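Side-chain contacts in type 2A phosphatase-associated protein 42 (Saccharomyces cerevisiae, PDB 2V0P), which binds the catalytic subunits of type 2A and SIT4 phosphatases and, as an inhibitor of SIT4, acts in negative regulation of the TOR signalling pathway: residues 40-43 and 44-47; 22-25 and 26-30; 33-36 and 37-41. All coordinates share one frame; numbering follows the deposited sequence.

Contact 1: 40-43 and 44-47; sequences KKLL and NLKT
Asn44 folds its side chain back over the carbonyl oxygen of Lys40, one helical turn earlier in helix 29-52. Its CB sits 3.5 Å from Lys40 O and just as near Lys41 O. CG turns beside the backbone N (chi1 -83°), which carries the amide back along the helix and brings CG itself over Lys40 O. At the tip Asn44 ND2 passes 3.6 Å from Lys40 O, a contact not counted as a hydrogen bond, and OD1 takes a weak hydrogen bond from a water. The same water donates to Lys40 O at 2.9 Å, so that oxygen accepts both from solvent and from Asn44 N, the latter at 3.0 Å. On the next turn Thr47 OG1 adds a weak bond to Leu43 O, which already accepts a nearly straight bond from Thr47 N (173°).

The inward side is apolar. Leu42 CD1 meets Leu45 CD2 at 4.1 Å, and both leucines reach Phe8 of helix 4-19, with Leu42 also packing on Tyr78, Leu79 and Leu82 of helix 75-83. Lys46 runs out extended to a salt bridge with Asp76 and a cation-pi contact with Phe50. This is an amphipathic helix of the TPR-like fold: its leucines are shared with neighbouring helices, whereas around Asn44 water supplements the main-chain bonding of Lys40 O.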
ATOM      1  N   LYS A  40      27.676  -6.699  10.162  1.00 34.10           N
ATOM      2  CA  LYS A  40      29.038  -6.972   9.748  1.00 36.01           C
ATOM      3  C   LYS A  40      29.504  -8.343  10.353  1.00 34.24           C
ATOM      4  O   LYS A  40      30.024  -9.181   9.639  1.00 36.03           O
ATOM      5  CB  LYS A  40      29.979  -5.807  10.093  1.00 36.88           C
ATOM      6  CG  LYS A  40      29.740  -4.541   9.263  1.00 38.37           C
ATOM      7  CD  LYS A  40      30.733  -3.437   9.646  1.00 39.55           C
ATOM      8  CE  LYS A  40      30.512  -2.143   8.862  1.00 44.99           C
ATOM      9  NZ  LYS A  40      30.959  -2.236   7.435  1.00 48.83           N
ATOM     10  N   LYS A  41      29.242  -8.550  11.635  1.00 32.71           N
ATOM     11  CA  LYS A  41      29.514  -9.803  12.343  1.00 34.36           C
ATOM     12  C   LYS A  41      28.818 -11.005  11.722  1.00 34.85           C
ATOM     13  O   LYS A  41      29.410 -12.077  11.601  1.00 33.70           O
ATOM     14  CB  LYS A  41      29.049  -9.715  13.786  1.00 34.83           C
ATOM     15  CG  LYS A  41      29.955  -8.908  14.691  1.00 36.22           C
ATOM     16  CD  LYS A  41      29.367  -8.858  16.062  1.00 40.44           C
ATOM     17  CE  LYS A  41      30.210  -7.991  16.985  1.00 47.88           C
ATOM     18  NZ  LYS A  41      29.562  -7.898  18.340  1.00 51.54           N
ATOM     19  N   LEU A  42      27.534 -10.848  11.424  1.00 31.75           N
ATOM     20  CA  LEU A  42      26.797 -11.940  10.787  1.00 32.20           C
ATOM     21  C   LEU A  42      27.292 -12.247   9.378  1.00 31.22           C
ATOM     22  O   LEU A  42      27.275 -13.364   8.975  1.00 33.76           O
ATOM     23  CB  LEU A  42      25.300 -11.693  10.848  1.00 32.47           C
ATOM     24  CG  LEU A  42      24.358 -12.795  10.347  1.00 32.95           C
ATOM     25  CD1 LEU A  42      24.628 -14.091  11.118  1.00 34.90           C
ATOM     26  CD2 LEU A  42      22.902 -12.351  10.560  1.00 32.91           C
ATOM     27  N   LEU A  43      27.750 -11.247   8.634  1.00 33.42           N
ATOM     28  CA  LEU A  43      28.237 -11.442   7.306  1.00 33.23           C
ATOM     29  C   LEU A  43      29.563 -12.234   7.440  1.00 34.47           C
ATOM     30  O   LEU A  43      29.831 -13.126   6.682  1.00 34.63           O
ATOM     31  CB  LEU A  43      28.497 -10.098   6.647  1.00 35.10           C
ATOM     32  CG  LEU A  43      27.259  -9.321   6.129  1.00 32.80           C
ATOM     33  CD1 LEU A  43      27.735  -7.980   5.646  1.00 39.75           C
ATOM     34  CD2 LEU A  43      26.629 -10.081   5.023  1.00 37.64           C
ATOM     35  N   ASN A  44      30.349 -11.865   8.420  1.00 33.50           N
ATOM     36  CA  ASN A  44      31.620 -12.512   8.675  1.00 36.75           C
ATOM     37  C   ASN A  44      31.392 -13.953   9.044  1.00 35.64           C
ATOM     38  O   ASN A  44      32.122 -14.815   8.584  1.00 36.71           O
ATOM     39  CB  ASN A  44      32.393 -11.740   9.747  1.00 37.50           C
ATOM     40  CG  ASN A  44      33.143 -10.581   9.160  1.00 39.81           C
ATOM     41  OD1 ASN A  44      33.348 -10.538   7.948  1.00 44.82           O
ATOM     42  ND2 ASN A  44      33.584  -9.646  10.002  1.00 44.28           N
ATOM     43  N   LEU A  45      30.299 -14.197   9.777  1.00 37.02           N
ATOM     44  CA  LEU A  45      29.909 -15.554  10.240  1.00 35.29           C
ATOM     45  C   LEU A  45      29.438 -16.459   9.125  1.00 35.98           C
ATOM     46  O   LEU A  45      29.911 -17.644   8.996  1.00 35.60           O
ATOM     47  CB  LEU A  45      28.934 -15.446  11.383  1.00 35.76           C
ATOM     48  CG  LEU A  45      28.478 -16.673  12.138  1.00 39.70           C
ATOM     49  CD1 LEU A  45      29.702 -17.364  12.756  1.00 40.50           C
ATOM     50  CD2 LEU A  45      27.485 -16.257  13.194  1.00 41.52           C
ATOM     51  N   LYS A  46      28.608 -15.902   8.238  1.00 35.48           N
ATOM     52  CA  LYS A  46      28.259 -16.598   7.055  1.00 35.19           C
ATOM     53  C   LYS A  46      29.461 -17.083   6.266  1.00 34.93           C
ATOM     54  O   LYS A  46      29.496 -18.229   5.866  1.00 37.10           O
ATOM     55  CB  LYS A  46      27.369 -15.744   6.169  1.00 35.18           C
ATOM     56  CG  LYS A  46      26.958 -16.469   4.949  1.00 37.79           C
ATOM     57  CD  LYS A  46      25.801 -15.816   4.258  1.00 42.32           C
ATOM     58  CE  LYS A  46      25.693 -16.364   2.847  1.00 46.56           C
ATOM     59  NZ  LYS A  46      24.349 -16.067   2.264  1.00 46.14           N
ATOM     60  N   THR A  47      30.427 -16.202   6.012  1.00 35.10           N
ATOM     61  CA  THR A  47      31.686 -16.574   5.344  1.00 36.25           C
ATOM     62  C   THR A  47      32.452 -17.716   6.068  1.00 35.23           C
ATOM     63  O   THR A  47      32.856 -18.709   5.464  1.00 36.35           O
ATOM     64  CB  THR A  47      32.571 -15.303   5.150  1.00 35.88           C
ATOM     65  OG1 THR A  47      31.884 -14.423   4.259  1.00 37.94           O
ATOM     66  CG2 THR A  47      33.919 -15.647   4.533  1.00 38.38           C
TER
HETATM   67  O   HOH W   1      31.327  -7.880   7.437  1.00 47.34           O

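Contact 2: 22-25 and 26-30; sequences TSLR and QDSPE
The guanidinium of Arg25 meets the carboxylate of Asp27 at its edge, with Asp27 CG in the guanidinium plane. The grip is side-on and twofold: Arg25 NE donates to Asp27 OD1 at 2.9 Å and Arg25 NH2 to Asp27 OD2 at 2.8 Å, a salt bridge with one nitrogen for each oxygen. The two flat groups are not coplanar but turned 33° apart. Both acceptors lie close to the arginine plane, whereas on the carboxylate NE comes in on the syn side of OD1 and NH2 reaches OD2 from above the plane. A bend at chi3 of Arg25 (60°) swings the guanidinium round to the acid, and Asp27 OD1 also lies 3.4 Å from Arg25 CB.

The residues of this bridge belong to a type I beta turn from Arg25 to Ser28, leading from the loop after helix 4-19 into helix 29-52. Ser28 is the N-cap of that helix, its OG hydrogen-bonded to Tyr31 N. Ser28 OG also donates back to Arg25 O at 2.7 Å, in the carbonyl plane, while Ser28 N approaches Arg25 O from above the plane at 3.0 Å. Arg25 O is thus held by two donors of a single residue, and Ser28 OG links the turn to the first turn of the helix.

Upstream, an ST turn shapes the loop, with Leu24 N donating to Thr22 OG1 at 3.0 Å. Leu24 CD1 touches Glu30 CB at 4.2 Å, the two side chains crossing at about a right angle, and Gln26 O is hydrogen-bonded to Gln32 NE2.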
ATOM      1  N   THR A  22      13.133  -1.374  19.480  1.00 42.17           N
ATOM      2  CA  THR A  22      13.921  -0.428  20.255  1.00 41.73           C
ATOM      3  C   THR A  22      13.046   0.680  20.856  1.00 41.50           C
ATOM      4  O   THR A  22      12.014   1.023  20.288  1.00 41.40           O
ATOM      5  CB  THR A  22      15.078   0.163  19.423  1.00 41.39           C
ATOM      6  OG1 THR A  22      15.883   0.986  20.260  1.00 41.02           O
ATOM      7  CG2 THR A  22      14.573   0.981  18.219  1.00 41.87           C
ATOM      8  N   SER A  23      13.476   1.175  22.016  1.00 40.95           N
ATOM      9  CA  SER A  23      12.988   2.377  22.697  1.00 41.68           C
ATOM     10  C   SER A  23      13.713   3.645  22.216  1.00 40.22           C
ATOM     11  O   SER A  23      13.265   4.745  22.467  1.00 40.53           O
ATOM     12  CB  SER A  23      13.239   2.232  24.202  1.00 42.04           C
ATOM     13  OG  SER A  23      14.520   1.617  24.424  1.00 44.96           O
ATOM     14  N   LEU A  24      14.824   3.460  21.517  1.00 39.76           N
ATOM     15  CA  LEU A  24      15.582   4.552  20.915  1.00 38.63           C
ATOM     16  C   LEU A  24      14.999   4.933  19.570  1.00 37.93           C
ATOM     17  O   LEU A  24      14.214   4.207  19.025  1.00 38.54           O
ATOM     18  CB  LEU A  24      17.028   4.086  20.702  1.00 38.36           C
ATOM     19  CG  LEU A  24      17.830   3.538  21.892  1.00 39.01           C
ATOM     20  CD1 LEU A  24      19.216   3.090  21.428  1.00 40.75           C
ATOM     21  CD2 LEU A  24      17.942   4.547  22.992  1.00 41.06           C
ATOM     22  N   ARG A  25      15.402   6.071  19.010  1.00 37.92           N
ATOM     23  CA  ARG A  25      15.035   6.377  17.635  1.00 36.71           C
ATOM     24  C   ARG A  25      15.744   5.447  16.639  1.00 36.61           C
ATOM     25  O   ARG A  25      16.923   5.117  16.777  1.00 35.22           O
ATOM     26  CB  ARG A  25      15.326   7.835  17.301  1.00 36.83           C
ATOM     27  CG  ARG A  25      14.425   8.844  18.000  1.00 37.43           C
ATOM     28  CD  ARG A  25      14.782  10.223  17.511  1.00 39.65           C
ATOM     29  NE  ARG A  25      14.589  10.325  16.068  1.00 41.31           N
ATOM     30  CZ  ARG A  25      13.526  10.865  15.480  1.00 45.21           C
ATOM     31  NH1 ARG A  25      12.540  11.391  16.211  1.00 45.06           N
ATOM     32  NH2 ARG A  25      13.464  10.905  14.154  1.00 46.43           N
ATOM     33  N   GLN A  26      15.011   5.007  15.629  1.00 36.27           N
ATOM     34  CA  GLN A  26      15.574   4.094  14.674  1.00 35.97           C
ATOM     35  C   GLN A  26      16.550   4.831  13.768  1.00 33.86           C
ATOM     36  O   GLN A  26      17.432   4.220  13.198  1.00 33.87           O
ATOM     37  CB  GLN A  26      14.498   3.373  13.864  1.00 37.74           C
ATOM     38  CG  GLN A  26      15.069   2.177  13.134  1.00 42.21           C
ATOM     39  CD  GLN A  26      14.159   1.629  12.070  1.00 47.19           C
ATOM     40  OE1 GLN A  26      12.936   1.526  12.264  1.00 49.92           O
ATOM     41  NE2 GLN A  26      14.742   1.276  10.929  1.00 45.75           N
ATOM     42  N   ASP A  27      16.402   6.143  13.626  1.00 32.60           N
ATOM     43  CA  ASP A  27      17.423   6.883  12.878  1.00 31.00           C
ATOM     44  C   ASP A  27      18.620   7.217  13.766  1.00 28.81           C
ATOM     45  O   ASP A  27      19.441   7.955  13.348  1.00 27.53           O
ATOM     46  CB  ASP A  27      16.873   8.190  12.209  1.00 31.31           C
ATOM     47  CG  ASP A  27      16.409   9.214  13.188  1.00 33.16           C
ATOM     48  OD1 ASP A  27      16.648   9.057  14.394  1.00 34.33           O
ATOM     49  OD2 ASP A  27      15.780  10.241  12.758  1.00 37.66           O
ATOM     50  N   SER A  28      18.625   6.774  15.019  1.00 27.90           N
ATOM     51  CA  SER A  28      19.662   7.139  15.966  1.00 28.14           C
ATOM     52  C   SER A  28      21.017   6.509  15.596  1.00 27.01           C
ATOM     53  O   SER A  28      21.074   5.402  15.089  1.00 27.27           O
ATOM     54  CB  SER A  28      19.262   6.777  17.393  1.00 26.48           C
ATOM     55  OG  SER A  28      19.427   5.420  17.637  1.00 31.68           O
ATOM     56  N   PRO A  29      22.104   7.251  15.791  1.00 28.12           N
ATOM     57  CA  PRO A  29      23.387   6.596  15.475  1.00 28.41           C
ATOM     58  C   PRO A  29      23.701   5.454  16.416  1.00 27.04           C
ATOM     59  O   PRO A  29      24.426   4.562  16.036  1.00 29.27           O
ATOM     60  CB  PRO A  29      24.413   7.722  15.645  1.00 27.27           C
ATOM     61  CG  PRO A  29      23.771   8.671  16.558  1.00 28.92           C
ATOM     62  CD  PRO A  29      22.298   8.637  16.227  1.00 27.05           C
ATOM     63  N   GLU A  30      23.118   5.478  17.602  1.00 28.11           N
ATOM     64  CA  GLU A  30      23.286   4.442  18.598  1.00 28.65           C
ATOM     65  C   GLU A  30      22.577   3.198  18.061  1.00 29.78           C
ATOM     66  O   GLU A  30      23.172   2.171  18.024  1.00 29.11           O
ATOM     67  CB  GLU A  30      22.736   4.830  19.976  1.00 27.79           C
ATOM     68  CG  GLU A  30      23.486   5.859  20.728  1.00 31.27           C
ATOM     69  CD  GLU A  30      23.250   7.281  20.240  1.00 32.43           C
ATOM     70  OE1 GLU A  30      22.218   7.524  19.562  1.00 32.54           O
ATOM     71  OE2 GLU A  30      24.101   8.147  20.547  1.00 28.87           O
TER

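Contact 3: 33-36 and 37-41; sequences GLLL and STIKK
Packing within a helix, with a hydroxyl turned back onto the preceding turn, joins Leu34 to Thr38 and Leu36 to Lys40 in helix 29-52 of the TPR-like fold. On one side Leu34 and Thr38 lie side by side and point the same way, against Leu19 of helix 4-19. Thr38 OG1, set beside its own backbone N (chi1 -54°), donates to Leu34 O at 2.8 Å, which satisfies this buried hydroxyl within its own helix. Thr38 N reaches Leu34 O at 2.9 Å from the opposite face of the carbonyl plane. A valine in place of Thr38 would probably leave Leu34 O without this hydroxyl donor, so that of the residue's two bonds just the one from the main-chain N-H remained.

Toward helix 75-83 the contact is apolar: Leu35 CG lies 4.2 Å from Ile39 CD1, and both side chains pack on Leu82 and on Arg86 of the loop beyond. On the exposed side the methylene chain of Lys40 runs back across Leu36. Lys40 CG passes 3.3 Å from Leu36 O, and farther out Lys40 CE rests against the branch of Leu36, 3.6 Å from Leu36 CG.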
ATOM      1  N   GLY A  33      24.264   2.146  14.535  1.00 31.81           N
ATOM      2  CA  GLY A  33      25.628   1.795  14.872  1.00 33.41           C
ATOM      3  C   GLY A  33      25.710   0.338  15.288  1.00 32.92           C
ATOM      4  O   GLY A  33      26.449  -0.390  14.699  1.00 34.56           O
ATOM      5  N   LEU A  34      24.920  -0.064  16.276  1.00 33.61           N
ATOM      6  CA  LEU A  34      24.818  -1.490  16.718  1.00 33.88           C
ATOM      7  C   LEU A  34      24.272  -2.394  15.630  1.00 33.43           C
ATOM      8  O   LEU A  34      24.736  -3.529  15.446  1.00 34.96           O
ATOM      9  CB  LEU A  34      23.944  -1.619  17.963  1.00 33.50           C
ATOM     10  CG  LEU A  34      23.690  -3.006  18.556  1.00 34.80           C
ATOM     11  CD1 LEU A  34      25.033  -3.612  18.994  1.00 36.60           C
ATOM     12  CD2 LEU A  34      22.793  -2.817  19.740  1.00 34.70           C
ATOM     13  N   LEU A  35      23.303  -1.890  14.862  1.00 33.03           N
ATOM     14  CA  LEU A  35      22.740  -2.666  13.793  1.00 33.03           C
ATOM     15  C   LEU A  35      23.791  -2.982  12.724  1.00 32.46           C
ATOM     16  O   LEU A  35      23.949  -4.129  12.317  1.00 34.58           O
ATOM     17  CB  LEU A  35      21.460  -1.985  13.222  1.00 32.72           C
ATOM     18  CG  LEU A  35      20.745  -2.713  12.102  1.00 34.85           C
ATOM     19  CD1 LEU A  35      19.954  -3.912  12.578  1.00 39.76           C
ATOM     20  CD2 LEU A  35      19.878  -1.776  11.369  1.00 36.53           C
ATOM     21  N   LEU A  36      24.513  -1.962  12.302  1.00 32.05           N
ATOM     22  CA  LEU A  36      25.567  -2.112  11.358  1.00 32.70           C
ATOM     23  C   LEU A  36      26.652  -3.067  11.845  1.00 30.09           C
ATOM     24  O   LEU A  36      27.097  -3.826  11.107  1.00 33.14           O
ATOM     25  CB  LEU A  36      26.201  -0.780  11.016  1.00 30.13           C
ATOM     26  CG  LEU A  36      27.308  -0.826   9.991  1.00 34.35           C
ATOM     27  CD1 LEU A  36      26.864  -1.487   8.694  1.00 39.67           C
ATOM     28  CD2 LEU A  36      27.857   0.554   9.725  1.00 39.99           C
ATOM     29  N   SER A  37      27.056  -2.995  13.075  1.00 30.95           N
ATOM     30  CA  SER A  37      28.164  -3.882  13.517  1.00 33.97           C
ATOM     31  C   SER A  37      27.659  -5.317  13.648  1.00 32.44           C
ATOM     32  O   SER A  37      28.384  -6.243  13.349  1.00 33.32           O
ATOM     33  CB  SER A  37      28.843  -3.405  14.766  1.00 32.34           C
ATOM     34  OG  SER A  37      27.964  -3.368  15.847  1.00 38.12           O
ATOM     35  N   THR A  38      26.398  -5.471  14.047  1.00 33.53           N
ATOM     36  CA  THR A  38      25.760  -6.763  14.057  1.00 29.02           C
ATOM     37  C   THR A  38      25.718  -7.404  12.692  1.00 29.97           C
ATOM     38  O   THR A  38      26.060  -8.607  12.484  1.00 32.44           O
ATOM     39  CB  THR A  38      24.460  -6.750  14.795  1.00 30.80           C
ATOM     40  OG1 THR A  38      24.687  -6.228  16.067  1.00 30.89           O
ATOM     41  CG2 THR A  38      23.836  -8.273  14.967  1.00 32.97           C
ATOM     42  N   ILE A  39      25.298  -6.658  11.704  1.00 30.32           N
ATOM     43  CA  ILE A  39      25.296  -7.178  10.373  1.00 30.09           C
ATOM     44  C   ILE A  39      26.691  -7.553   9.920  1.00 31.93           C
ATOM     45  O   ILE A  39      26.872  -8.633   9.361  1.00 34.18           O
ATOM     46  CB  ILE A  39      24.660  -6.128   9.390  1.00 29.80           C
ATOM     47  CG1 ILE A  39      23.175  -6.014   9.633  1.00 32.16           C
ATOM     48  CG2 ILE A  39      24.887  -6.505   8.016  1.00 28.63           C
ATOM     49  CD1 ILE A  39      22.664  -4.679   8.888  1.00 30.73           C
ATOM     50  N   LYS A  40      27.676  -6.699  10.162  1.00 34.10           N
ATOM     51  CA  LYS A  40      29.038  -6.972   9.748  1.00 36.01           C
ATOM     52  C   LYS A  40      29.504  -8.343  10.353  1.00 34.24           C
ATOM     53  O   LYS A  40      30.024  -9.181   9.639  1.00 36.03           O
ATOM     54  CB  LYS A  40      29.979  -5.807  10.093  1.00 36.88           C
ATOM     55  CG  LYS A  40      29.740  -4.541   9.263  1.00 38.37           C
ATOM     56  CD  LYS A  40      30.733  -3.437   9.646  1.00 39.55           C
ATOM     57  CE  LYS A  40      30.512  -2.143   8.862  1.00 44.99           C
ATOM     58  NZ  LYS A  40      30.959  -2.236   7.435  1.00 48.83           N
ATOM     59  N   LYS A  41      29.242  -8.550  11.635  1.00 32.71           N
ATOM     60  CA  LYS A  41      29.514  -9.803  12.343  1.00 34.36           C
ATOM     61  C   LYS A  41      28.818 -11.005  11.722  1.00 34.85           C
ATOM     62  O   LYS A  41      29.410 -12.077  11.601  1.00 33.70           O
ATOM     63  CB  LYS A  41      29.049  -9.715  13.786  1.00 34.83           C
ATOM     64  CG  LYS A  41      29.955  -8.908  14.691  1.00 36.22           C
ATOM     65  CD  LYS A  41      29.367  -8.858  16.062  1.00 40.44           C
ATOM     66  CE  LYS A  41      30.210  -7.991  16.985  1.00 47.88           C
ATOM     67  NZ  LYS A  41      29.562  -7.898  18.340  1.00 51.54           N
TER

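In the fold
All three contacts belong to helix 29-52 or its approach. Contact 2 is a surface contact at the N-terminal end, where a salt bridge and a turn lead up to the N-cap. Contacts 3 and 1 follow along its body, their centres about 10 Å apart, sharing Lys40 and Lys41; both are partly buried, with apolar side chains facing helices 4-19 and 75-83. They meet these neighbours differently: toward helix 4-19 contact 3 sets a buried threonine beside a leucine, whereas contact 1 presents two leucines. Ion pairing also differs with place: contact 2 closes its salt bridge within the turn, whereas contact 1 sends Lys46 across to Asp76 of helix 75-83.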